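Putative dienelactone hydrolase (Klebsiella pneumoniae subsp. pneumoniae MGH 78578, PDB 3F67) is probably a carboxylic-ester hydrolase of the dienelactone hydrolase family, with an alpha/beta-hydrolase fold. Local coordinates at residues His45-Asp50 and Ala213-Tyr218; Gln39-Val44 and Glu66-Gln71; Leu118-Cys123 and Val143-Lys148; His22-Asn27 and Gly59-Ala64. One frame throughout, in Å; residues are numbered along the deposited sequence.

Contact 1: residues His45-Asp50 and Ala213-Tyr218; sequences HEHIRD and AFNADY
His47 lies against Tyr218 and Asp217, and its side chain carries most of the contact. Its CB packs on the tyrosine ring, 3.4 Å from Tyr218 CE2. CG stays close to the same two ring carbons, CE2 and CD2. The imidazole then reaches past the tyrosine, the two ring planes turned 50° apart. CE1 comes edge-on to Asp217, 3.2 Å from its OD2. The two ring nitrogens turn to water instead. One water in the ring plane bonds His47 ND1 at 2.9 Å and also donates to Asp50 OD2 and Asp217 OD1. A second in-plane water bonds His47 NE2 at 2.7 Å and accepts from Asn215 ND2. The two waters probably help to fix the rotation of the ring. CG stands anti to the backbone N (chi1 171°), which sends the ring out from the helix toward the loop.

Asp50 and Asp217 bring like charges near each other, OD2 to OD2 4.3 Å. The first water and a third one donate to both carboxylates and probably ease the repulsion. At the other end, His45 and Tyr218 form an offset stack with planes at 19°; the tyrosine OH sits over the centre of the imidazole. His45 ND1 accepts from His47 N at 2.9 Å, nearly in its ring plane. His45 is the N-cap residue, and this capping bond helps to set the plane of its imidazole.

The contact thus joins the first turn of helix 46-57 to the loop between strand 202-207 and helix 224-238. Asn215 in that loop also packs on Ala227 of helix 224-238.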
# COMPACT_ATOMS: atom_id res chain seq x y z
N HIS A 45 8.60 -2.24 8.98
CA HIS A 45 9.44 -3.40 9.38
C HIS A 45 10.63 -3.44 8.42
O HIS A 45 10.58 -2.84 7.35
CB HIS A 45 8.52 -4.61 9.17
CG HIS A 45 9.08 -5.94 9.62
ND1 HIS A 45 9.88 -6.71 8.80
CD2 HIS A 45 8.93 -6.62 10.77
CE1 HIS A 45 10.20 -7.83 9.43
NE2 HIS A 45 9.65 -7.80 10.64
N GLU A 46 11.70 -4.16 8.79
CA GLU A 46 12.80 -4.39 7.84
C GLU A 46 12.34 -4.85 6.46
O GLU A 46 12.93 -4.48 5.43
CB GLU A 46 13.74 -5.46 8.43
CG GLU A 46 14.85 -5.86 7.49
CD GLU A 46 15.77 -4.68 7.08
OE1 GLU A 46 15.85 -3.64 7.80
OE2 GLU A 46 16.42 -4.80 6.03
N HIS A 47 11.31 -5.69 6.43
CA HIS A 47 10.80 -6.22 5.14
C HIS A 47 10.28 -5.03 4.29
O HIS A 47 10.52 -4.99 3.09
CB HIS A 47 9.67 -7.21 5.38
CG HIS A 47 8.94 -7.63 4.13
ND1 HIS A 47 9.59 -8.22 3.07
CD2 HIS A 47 7.64 -7.53 3.77
CE1 HIS A 47 8.73 -8.47 2.11
NE2 HIS A 47 7.53 -8.07 2.51
N ILE A 48 9.57 -4.09 4.91
CA ILE A 48 9.03 -2.94 4.15
C ILE A 48 10.19 -2.07 3.62
O ILE A 48 10.15 -1.57 2.46
CB ILE A 48 8.01 -2.11 5.00
CG1 ILE A 48 6.84 -3.02 5.47
CG2 ILE A 48 7.53 -0.86 4.22
CD1 ILE A 48 6.00 -3.62 4.29
N ARG A 49 11.21 -1.89 4.44
CA ARG A 49 12.42 -1.15 4.02
C ARG A 49 13.11 -1.84 2.83
O ARG A 49 13.54 -1.17 1.88
CB ARG A 49 13.37 -0.95 5.21
CG ARG A 49 12.69 -0.21 6.40
CD ARG A 49 13.52 -0.36 7.68
NE ARG A 49 14.83 0.30 7.63
CZ ARG A 49 15.15 1.40 8.32
NH1 ARG A 49 16.37 1.91 8.23
NH2 ARG A 49 14.27 1.98 9.12
N ASP A 50 13.19 -3.17 2.87
CA ASP A 50 13.70 -3.98 1.73
C ASP A 50 12.87 -3.72 0.46
O ASP A 50 13.44 -3.50 -0.62
CB ASP A 50 13.65 -5.47 2.14
CG ASP A 50 14.28 -6.42 1.13
OD1 ASP A 50 15.12 -6.00 0.30
OD2 ASP A 50 13.95 -7.63 1.23
N ALA A 213 -0.45 -12.74 2.42
CA ALA A 213 0.95 -12.34 2.70
C ALA A 213 1.96 -13.19 1.92
O ALA A 213 3.06 -13.52 2.40
CB ALA A 213 1.25 -12.36 4.22
N PHE A 214 1.61 -13.50 0.68
CA PHE A 214 2.48 -14.38 -0.10
C PHE A 214 3.75 -13.72 -0.62
O PHE A 214 4.65 -14.39 -1.11
CB PHE A 214 1.69 -15.08 -1.24
CG PHE A 214 1.20 -14.15 -2.33
CD1 PHE A 214 2.08 -13.69 -3.34
CD2 PHE A 214 -0.16 -13.79 -2.39
CE1 PHE A 214 1.59 -12.86 -4.36
CE2 PHE A 214 -0.65 -12.95 -3.43
CZ PHE A 214 0.23 -12.50 -4.40
N ASN A 215 3.81 -12.38 -0.55
CA ASN A 215 5.04 -11.69 -0.87
C ASN A 215 5.99 -11.50 0.31
O ASN A 215 7.09 -10.96 0.15
CB ASN A 215 4.67 -10.32 -1.45
CG ASN A 215 5.83 -9.66 -2.16
OD1 ASN A 215 6.43 -10.23 -3.09
ND2 ASN A 215 6.19 -8.44 -1.71
N ALA A 216 5.58 -11.96 1.51
CA ALA A 216 6.41 -11.68 2.71
C ALA A 216 7.52 -12.72 2.81
O ALA A 216 7.36 -13.80 3.44
CB ALA A 216 5.55 -11.67 3.98
N ASP A 217 8.64 -12.42 2.17
CA ASP A 217 9.69 -13.41 1.94
C ASP A 217 10.34 -13.90 3.22
O ASP A 217 11.01 -14.93 3.21
CB ASP A 217 10.73 -12.86 0.93
CG ASP A 217 11.20 -11.48 1.30
OD1 ASP A 217 12.02 -11.37 2.24
OD2 ASP A 217 10.75 -10.48 0.67
N TYR A 218 10.13 -13.17 4.33
CA TYR A 218 10.71 -13.58 5.62
C TYR A 218 9.77 -14.49 6.44
O TYR A 218 10.13 -14.95 7.55
CB TYR A 218 11.13 -12.34 6.42
CG TYR A 218 9.99 -11.56 7.01
CD1 TYR A 218 9.59 -11.76 8.36
CD2 TYR A 218 9.28 -10.64 6.24
CE1 TYR A 218 8.50 -11.03 8.90
CE2 TYR A 218 8.23 -9.91 6.76
CZ TYR A 218 7.85 -10.09 8.10
OH TYR A 218 6.81 -9.38 8.63
O HOH W 1 12.46 -8.84 3.05
O HOH W 2 5.19 -7.95 1.16
O HOH W 3 12.23 -8.65 -0.52

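Contact 2: residues Gln39-Val44 and Glu66-Gln71; sequences QEIFGV and ELYFRQ
Gln39 and Tyr68 make the tight part of this contact. The amide nitrogen Gln39 NE2 sits over the centre of the phenol ring, 3.2 Å above its plane. The same nitrogen donates to Glu40 O at 3.0 Å, a bond within its own loop that helps fix the amide. The other end, Gln39 OE1, accepts from Leu67 N at 3.2 Å. At the ring's edge Ile41 O lies 3.4 Å from Tyr68 CE2. Ile41 CG2 touches Tyr68 OH, a buried hydroxyl with no polar partner in the model.

The Glu66 side is more open to solvent, since Glu66 and Val44 are partly exposed. Glu66 OE1 accepts from Val44 N at 2.9 Å with its syn lone pair. In the conformer described, one of two, the chain turns about CB-CG (chi2 63°), bringing the carboxylate back against Val44 CG2. A water bridges the two sides: it donates to Gln39 OE1 and Glu66 OE1 and accepts from Tyr68 N.

Both segments are loops that leave the C-terminal ends of neighbouring parallel strands, 32-38 and 61-65. Helix 80-88 packs on Ile41 and Tyr68, and helix 93-108 on Leu67.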
# COMPACT_ATOMS: atom_id res chain seq x y z
N GLN A 39 2.60 0.00 4.65
CA GLN A 39 2.91 -1.12 5.56
C GLN A 39 1.76 -2.12 5.77
O GLN A 39 0.58 -1.80 5.51
CB GLN A 39 3.20 -0.47 6.92
CG GLN A 39 1.99 0.35 7.38
CD GLN A 39 2.19 0.88 8.81
OE1 GLN A 39 2.86 1.89 8.99
NE2 GLN A 39 1.65 0.17 9.80
N GLU A 40 2.11 -3.33 6.26
CA GLU A 40 1.16 -4.21 6.92
C GLU A 40 0.93 -3.69 8.36
O GLU A 40 1.36 -2.55 8.69
CB GLU A 40 1.72 -5.63 6.95
CG GLU A 40 2.23 -6.10 5.55
CD GLU A 40 2.77 -7.53 5.59
OE1 GLU A 40 3.90 -7.75 6.09
OE2 GLU A 40 2.11 -8.45 5.05
N ILE A 41 0.27 -4.48 9.22
CA ILE A 41 0.05 -4.03 10.61
C ILE A 41 1.35 -3.97 11.45
O ILE A 41 1.34 -3.50 12.59
CB ILE A 41 -0.96 -4.93 11.34
CG1 ILE A 41 -0.50 -6.38 11.37
CG2 ILE A 41 -2.33 -4.76 10.65
CD1 ILE A 41 -1.38 -7.30 12.19
N PHE A 42 2.46 -4.41 10.86
CA PHE A 42 3.71 -4.49 11.61
C PHE A 42 4.54 -3.23 11.55
O PHE A 42 5.64 -3.17 12.12
CB PHE A 42 4.52 -5.74 11.19
CG PHE A 42 3.68 -6.99 11.17
CD1 PHE A 42 3.07 -7.44 12.34
CD2 PHE A 42 3.45 -7.67 9.97
CE1 PHE A 42 2.22 -8.61 12.34
CE2 PHE A 42 2.62 -8.83 9.96
CZ PHE A 42 2.00 -9.28 11.17
N GLY A 43 4.03 -2.24 10.84
CA GLY A 43 4.73 -0.95 10.71
C GLY A 43 5.84 -1.01 9.68
O GLY A 43 5.85 -1.90 8.80
N VAL A 44 6.76 -0.05 9.75
CA VAL A 44 7.82 0.00 8.69
C VAL A 44 8.93 -0.96 9.11
O VAL A 44 10.01 -0.58 9.61
CB VAL A 44 8.28 1.45 8.40
CG1 VAL A 44 9.30 1.47 7.21
CG2 VAL A 44 7.10 2.27 7.98
N GLU A 66 5.58 5.74 8.62
CA GLU A 66 5.22 5.09 9.86
C GLU A 66 3.81 5.57 10.23
O GLU A 66 3.65 6.46 11.09
CB GLU A 66 6.22 5.52 10.94
CG GLU A 66 6.32 4.54 12.10
CD GLU A 66 6.82 3.18 11.66
OE1 GLU A 66 5.98 2.37 11.18
OE2 GLU A 66 8.04 2.91 11.80
N LEU A 67 2.79 4.98 9.61
CA LEU A 67 1.41 5.54 9.73
C LEU A 67 0.81 5.46 11.13
O LEU A 67 -0.11 6.24 11.45
CB LEU A 67 0.48 4.88 8.70
CG LEU A 67 0.90 5.27 7.27
CD1 LEU A 67 0.33 4.32 6.22
CD2 LEU A 67 0.38 6.67 6.97
N TYR A 68 1.30 4.55 11.97
CA TYR A 68 0.68 4.37 13.30
C TYR A 68 1.29 5.29 14.36
O TYR A 68 0.90 5.20 15.52
CB TYR A 68 0.82 2.90 13.79
CG TYR A 68 0.11 1.84 12.93
CD1 TYR A 68 -0.78 2.20 11.90
CD2 TYR A 68 0.32 0.48 13.19
CE1 TYR A 68 -1.45 1.19 11.13
CE2 TYR A 68 -0.32 -0.53 12.45
CZ TYR A 68 -1.20 -0.17 11.43
OH TYR A 68 -1.80 -1.15 10.69
N PHE A 69 2.22 6.18 13.98
CA PHE A 69 3.12 6.84 14.99
C PHE A 69 2.41 7.57 16.14
O PHE A 69 2.92 7.61 17.26
CB PHE A 69 4.20 7.74 14.32
CG PHE A 69 3.67 9.08 13.84
CD1 PHE A 69 4.00 10.25 14.53
CD2 PHE A 69 2.83 9.17 12.73
CE1 PHE A 69 3.49 11.51 14.09
CE2 PHE A 69 2.33 10.39 12.29
CZ PHE A 69 2.65 11.57 12.97
N ARG A 70 1.23 8.12 15.87
CA ARG A 70 0.50 8.89 16.89
C ARG A 70 -0.17 7.98 17.89
O ARG A 70 -0.40 8.38 19.04
CB ARG A 70 -0.60 9.73 16.26
CG ARG A 70 -0.08 10.81 15.28
CD ARG A 70 -1.27 11.62 14.76
NE ARG A 70 -0.88 12.51 13.64
CZ ARG A 70 -0.82 12.06 12.38
NH1 ARG A 70 -1.05 10.79 12.13
NH2 ARG A 70 -0.50 12.87 11.38
N GLN A 71 -0.57 6.79 17.44
CA GLN A 71 -1.36 5.85 18.25
C GLN A 71 -0.46 4.88 19.01
O GLN A 71 -0.79 4.50 20.11
CB GLN A 71 -2.36 5.07 17.36
CG GLN A 71 -3.65 5.86 16.94
CD GLN A 71 -3.41 6.92 15.86
OE1 GLN A 71 -2.63 6.71 14.93
NE2 GLN A 71 -4.06 8.09 16.00
O HOH W 4 3.23 2.43 11.66

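Contact 3: residues Leu118-Cys123 and Val143-Lys148; sequences LITGFC and VAWYGK
Trp145 and Phe122 lie side by side on adjoining parallel strands of the alpha/beta-hydrolase sheet. Strands 116-122 and 141-145 belong to one beta-alpha-beta unit, with helix 124-133 as the crossover. Their segments run 3° from parallel.

The aromatic pair gives this face its shape. Phe122 CE1 is the bump: it presses over the indole, 3.3 Å from Trp145 CE2. The phenyl and the five-membered ring are tilted by 31°, so the fit is oblique. Both CG atoms stand anti to their carbonyl carbons, which makes the rings point the same way. Thr120 OG1 fills the notch at the indole edge, in the ring plane. It takes a weak bond from Trp145 NE1 and donates to Val143 O at 2.8 Å. Val143 O also accepts from Gly121 N, so two donors grip it. On the other face Gly121 has no side chain, and its neighbour Ala144 has just a methyl, which packs on helix 124-133.

Cys123 has a positive phi (65°), as expected of a strained nucleophile elbow, a pattern that Gly121, Cys123 and Gly125 fit. Cys123 with His212 and Asp180 would form the Cys-His-Asp triad expected of dienelactone hydrolases. Tyr146 flanks the elbow. Its OH bonds Asn215 N, and Trp145 CB sits over the centre of its ring. The ladder reaches the elbow itself, where Cys123 N donates to Trp145 O at 2.9 Å.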
# COMPACT_ATOMS: atom_id res chain seq x y z
N LEU A 118 2.35 7.26 -7.47
CA LEU A 118 1.92 5.83 -7.52
C LEU A 118 1.84 5.32 -6.08
O LEU A 118 2.47 5.90 -5.17
CB LEU A 118 2.96 5.02 -8.30
CG LEU A 118 3.25 5.49 -9.72
CD1 LEU A 118 4.52 4.83 -10.23
CD2 LEU A 118 2.05 5.21 -10.64
N ILE A 119 1.12 4.22 -5.84
CA ILE A 119 1.10 3.67 -4.50
C ILE A 119 0.97 2.15 -4.56
O ILE A 119 0.29 1.61 -5.45
CB ILE A 119 -0.06 4.29 -3.68
CG1 ILE A 119 -0.03 3.84 -2.23
CG2 ILE A 119 -1.45 4.03 -4.35
CD1 ILE A 119 -1.06 4.68 -1.32
N THR A 120 1.62 1.48 -3.64
CA THR A 120 1.39 0.04 -3.46
C THR A 120 1.33 -0.26 -1.96
O THR A 120 1.95 0.44 -1.15
CB THR A 120 2.48 -0.80 -4.18
OG1 THR A 120 2.05 -2.17 -4.25
CG2 THR A 120 3.88 -0.71 -3.49
N GLY A 121 0.61 -1.30 -1.60
CA GLY A 121 0.47 -1.57 -0.16
C GLY A 121 0.09 -3.02 0.06
O GLY A 121 -0.45 -3.65 -0.83
N PHE A 122 0.37 -3.52 1.27
CA PHE A 122 0.28 -4.96 1.54
C PHE A 122 -0.60 -5.20 2.75
O PHE A 122 -0.42 -4.54 3.75
CB PHE A 122 1.70 -5.52 1.83
CG PHE A 122 2.64 -5.28 0.69
CD1 PHE A 122 2.81 -6.25 -0.30
CD2 PHE A 122 3.31 -4.05 0.60
CE1 PHE A 122 3.68 -5.99 -1.43
CE2 PHE A 122 4.13 -3.76 -0.51
CZ PHE A 122 4.31 -4.73 -1.51
N CYS A 123 -1.53 -6.14 2.61
CA CYS A 123 -2.31 -6.60 3.73
C CYS A 123 -3.19 -5.44 4.24
O CYS A 123 -4.01 -4.93 3.46
CB CYS A 123 -1.37 -7.15 4.80
SG CYS A 123 -2.32 -8.00 5.93
N VAL A 143 -1.40 -0.41 -6.82
CA VAL A 143 -1.33 -1.89 -6.76
C VAL A 143 -1.56 -2.33 -5.31
O VAL A 143 -0.75 -2.02 -4.42
CB VAL A 143 0.04 -2.43 -7.29
CG1 VAL A 143 0.08 -4.00 -7.19
CG2 VAL A 143 0.18 -1.99 -8.81
N ALA A 144 -2.68 -3.05 -5.09
CA ALA A 144 -3.09 -3.45 -3.72
C ALA A 144 -2.81 -4.94 -3.60
O ALA A 144 -3.31 -5.75 -4.42
CB ALA A 144 -4.57 -3.17 -3.57
N TRP A 145 -2.02 -5.32 -2.60
CA TRP A 145 -1.77 -6.74 -2.37
C TRP A 145 -2.60 -7.23 -1.19
O TRP A 145 -2.43 -6.75 -0.09
CB TRP A 145 -0.32 -6.99 -2.03
CG TRP A 145 0.71 -6.50 -3.04
CD1 TRP A 145 1.00 -5.18 -3.36
CD2 TRP A 145 1.67 -7.32 -3.76
NE1 TRP A 145 2.07 -5.16 -4.26
CE2 TRP A 145 2.50 -6.44 -4.49
CE3 TRP A 145 1.89 -8.71 -3.84
CZ2 TRP A 145 3.57 -6.92 -5.35
CZ3 TRP A 145 2.97 -9.21 -4.62
CH2 TRP A 145 3.79 -8.30 -5.37
N TYR A 146 -3.47 -8.20 -1.48
CA TYR A 146 -4.32 -8.90 -0.49
C TYR A 146 -4.81 -7.98 0.62
O TYR A 146 -4.54 -8.22 1.82
CB TYR A 146 -3.60 -10.14 0.06
CG TYR A 146 -2.08 -10.07 0.14
CD1 TYR A 146 -1.44 -9.50 1.25
CD2 TYR A 146 -1.29 -10.63 -0.86
CE1 TYR A 146 -0.05 -9.45 1.35
CE2 TYR A 146 0.12 -10.61 -0.75
CZ TYR A 146 0.71 -10.02 0.32
OH TYR A 146 2.07 -10.00 0.42
N GLY A 147 -5.53 -6.93 0.21
CA GLY A 147 -6.22 -6.01 1.12
C GLY A 147 -7.69 -6.42 1.27
O GLY A 147 -8.37 -6.69 0.27
N LYS A 148 -8.18 -6.45 2.51
CA LYS A 148 -9.59 -6.75 2.80
C LYS A 148 -10.51 -5.89 1.96
O LYS A 148 -10.32 -4.67 1.89
CB LYS A 148 -9.90 -6.44 4.27
CG LYS A 148 -11.38 -6.45 4.55
CD LYS A 148 -11.75 -5.57 5.77
CE LYS A 148 -10.71 -5.73 6.84
NZ LYS A 148 -10.50 -7.18 7.08
O HOH W 5 -6.57 -5.80 4.78

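Contact 4: residues His22-Asn27 and Gly59-Ala64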
# COMPACT_ATOMS: atom_id res chain seq x y z
N HIS A 22 12.94 6.15 3.13
CA HIS A 22 12.88 6.40 1.68
C HIS A 22 14.10 5.85 0.97
O HIS A 22 15.19 5.78 1.55
CB HIS A 22 12.68 7.91 1.36
CG HIS A 22 13.79 8.79 1.85
ND1 HIS A 22 14.82 9.23 1.05
CD2 HIS A 22 14.04 9.30 3.09
CE1 HIS A 22 15.67 9.94 1.78
NE2 HIS A 22 15.21 10.02 3.01
N ALA A 23 13.91 5.44 -0.28
CA ALA A 23 15.01 4.91 -1.09
C ALA A 23 14.81 5.44 -2.50
O ALA A 23 13.66 5.59 -2.95
CB ALA A 23 14.97 3.32 -1.12
N ARG A 24 15.92 5.64 -3.22
CA ARG A 24 15.80 6.13 -4.60
C ARG A 24 17.06 5.77 -5.37
O ARG A 24 18.09 5.46 -4.75
CB ARG A 24 15.69 7.66 -4.60
CG ARG A 24 16.98 8.34 -4.11
CD ARG A 24 16.74 9.85 -3.97
NE ARG A 24 15.97 10.15 -2.75
CZ ARG A 24 15.41 11.34 -2.51
NH1 ARG A 24 15.53 12.33 -3.41
NH2 ARG A 24 14.73 11.55 -1.38
N PRO A 25 16.99 5.81 -6.71
CA PRO A 25 18.24 5.64 -7.49
C PRO A 25 19.27 6.72 -7.18
O PRO A 25 18.91 7.90 -6.99
CB PRO A 25 17.79 5.76 -8.95
CG PRO A 25 16.37 6.18 -8.94
CD PRO A 25 15.80 6.03 -7.56
N LYS A 26 20.54 6.35 -7.25
CA LYS A 26 21.64 7.28 -6.98
C LYS A 26 21.78 8.53 -7.88
O LYS A 26 21.76 9.64 -7.37
CB LYS A 26 22.97 6.53 -6.92
CG LYS A 26 24.10 7.36 -6.34
CD LYS A 26 25.16 6.45 -5.75
CE LYS A 26 26.38 6.34 -6.65
NZ LYS A 26 27.40 7.36 -6.32
N ASN A 27 21.93 8.40 -9.20
CA ASN A 27 22.36 9.64 -9.88
C ASN A 27 21.28 10.30 -10.71
O ASN A 27 21.51 10.77 -11.81
CB ASN A 27 23.69 9.44 -10.61
CG ASN A 27 24.83 9.16 -9.65
OD1 ASN A 27 25.13 9.96 -8.75
ND2 ASN A 27 25.47 8.01 -9.83
N GLY A 59 14.01 2.30 -10.31
CA GLY A 59 13.98 3.71 -10.73
C GLY A 59 13.00 4.62 -10.00
O GLY A 59 12.88 5.79 -10.39
N TYR A 60 12.37 4.10 -8.94
CA TYR A 60 11.36 4.85 -8.19
C TYR A 60 11.94 5.50 -6.91
O TYR A 60 12.90 4.98 -6.31
CB TYR A 60 10.22 3.91 -7.76
CG TYR A 60 9.47 3.41 -8.95
CD1 TYR A 60 8.56 4.27 -9.63
CD2 TYR A 60 9.64 2.12 -9.44
CE1 TYR A 60 7.89 3.85 -10.78
CE2 TYR A 60 8.96 1.70 -10.57
CZ TYR A 60 8.08 2.56 -11.22
OH TYR A 60 7.42 2.16 -12.34
N LEU A 61 11.37 6.65 -6.56
CA LEU A 61 11.52 7.22 -5.18
C LEU A 61 10.43 6.53 -4.37
O LEU A 61 9.23 6.84 -4.50
CB LEU A 61 11.32 8.75 -5.18
CG LEU A 61 11.09 9.42 -3.80
CD1 LEU A 61 12.25 9.07 -2.86
CD2 LEU A 61 10.99 10.97 -4.02
N ALA A 62 10.84 5.58 -3.54
CA ALA A 62 9.87 4.78 -2.77
C ALA A 62 9.90 5.25 -1.34
O ALA A 62 10.99 5.38 -0.73
CB ALA A 62 10.27 3.28 -2.82
N ILE A 63 8.73 5.49 -0.79
CA ILE A 63 8.65 6.12 0.58
C ILE A 63 7.66 5.34 1.43
O ILE A 63 6.52 5.15 1.00
CB ILE A 63 8.16 7.60 0.50
CG1 ILE A 63 9.11 8.42 -0.38
CG2 ILE A 63 8.11 8.22 1.93
CD1 ILE A 63 8.43 9.71 -0.94
N ALA A 64 8.10 4.84 2.60
CA ALA A 64 7.20 4.10 3.49
C ALA A 64 7.04 4.91 4.80
O ALA A 64 7.96 4.93 5.62
CB ALA A 64 7.81 2.74 3.84
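Ala23 O accepts from Ala62 N at 2.9 Å, and Leu61 CA adds a CA-H...O contact to the same oxygen. The bond is returned by Ala23 N, which donates to Ala62 O at 3.0 Å. Ala23 and Ala62 therefore form a hydrogen-bonded antiparallel pair. His22 and Ile63 form the next, non-hydrogen-bonded pair. There His22 CB rests 4.0 Å from Ile63 CG1, while the imidazole turns away.

Leu61 and Arg24 share the same side of the sheet as His22 and Ile63. Their side chains run alongside each other. Leu61 CD1 lies over one face of the guanidinium, 3.8 Å from Arg24 NH2 and offset toward the rim. The arginine chain bends at chi3 (77°), folding its flat end over the leucine methyl. Arg24 NH1 has its own partner, donating to His110 O.

On the other face the methyls of Ala23 and Ala62 pack on Ala56 and Leu55 of helix 46-57.

At the far end Pro25 closes the pairing. Pro25 CD sits 3.3 Å from Tyr60 O, and Pro25 CG touches Gly59 O. Gly59, with phi 110°, ends helix 46-57 in a Schellman motif and turns the chain into strand 61-65. The result is the antiparallel start of a mixed sheet whose remaining strands run parallel, as in alpha/beta-hydrolases.

Overall arrangement
Contacts 3 and 4 lie on one sheet; contact 2 joins loops that leave it, and contact 1 joins a helix start to a loop. Contact 3 is nearest the middle of the chain and holds Cys123 of the probable triad. The centres of contacts 3 and 4 are about 19 Å apart, but Leu118 CD1 still meets Tyr60 CE1 at 3.6 Å. Contact 2 lies at the C-terminal ends of strands 32-38 and 61-65, and contact 1 beside it. Glu40 OE2 of contact 2 is 3.7 Å from Cys123 CB; Glu40 OE1 makes a salt bridge with Arg219. Contact 1 brings in the segment just after His212; Asn215 ND2 packs 3.5 Å from Phe122 CE1. Ile48 CG2 meets Ala64 CB of contact 4.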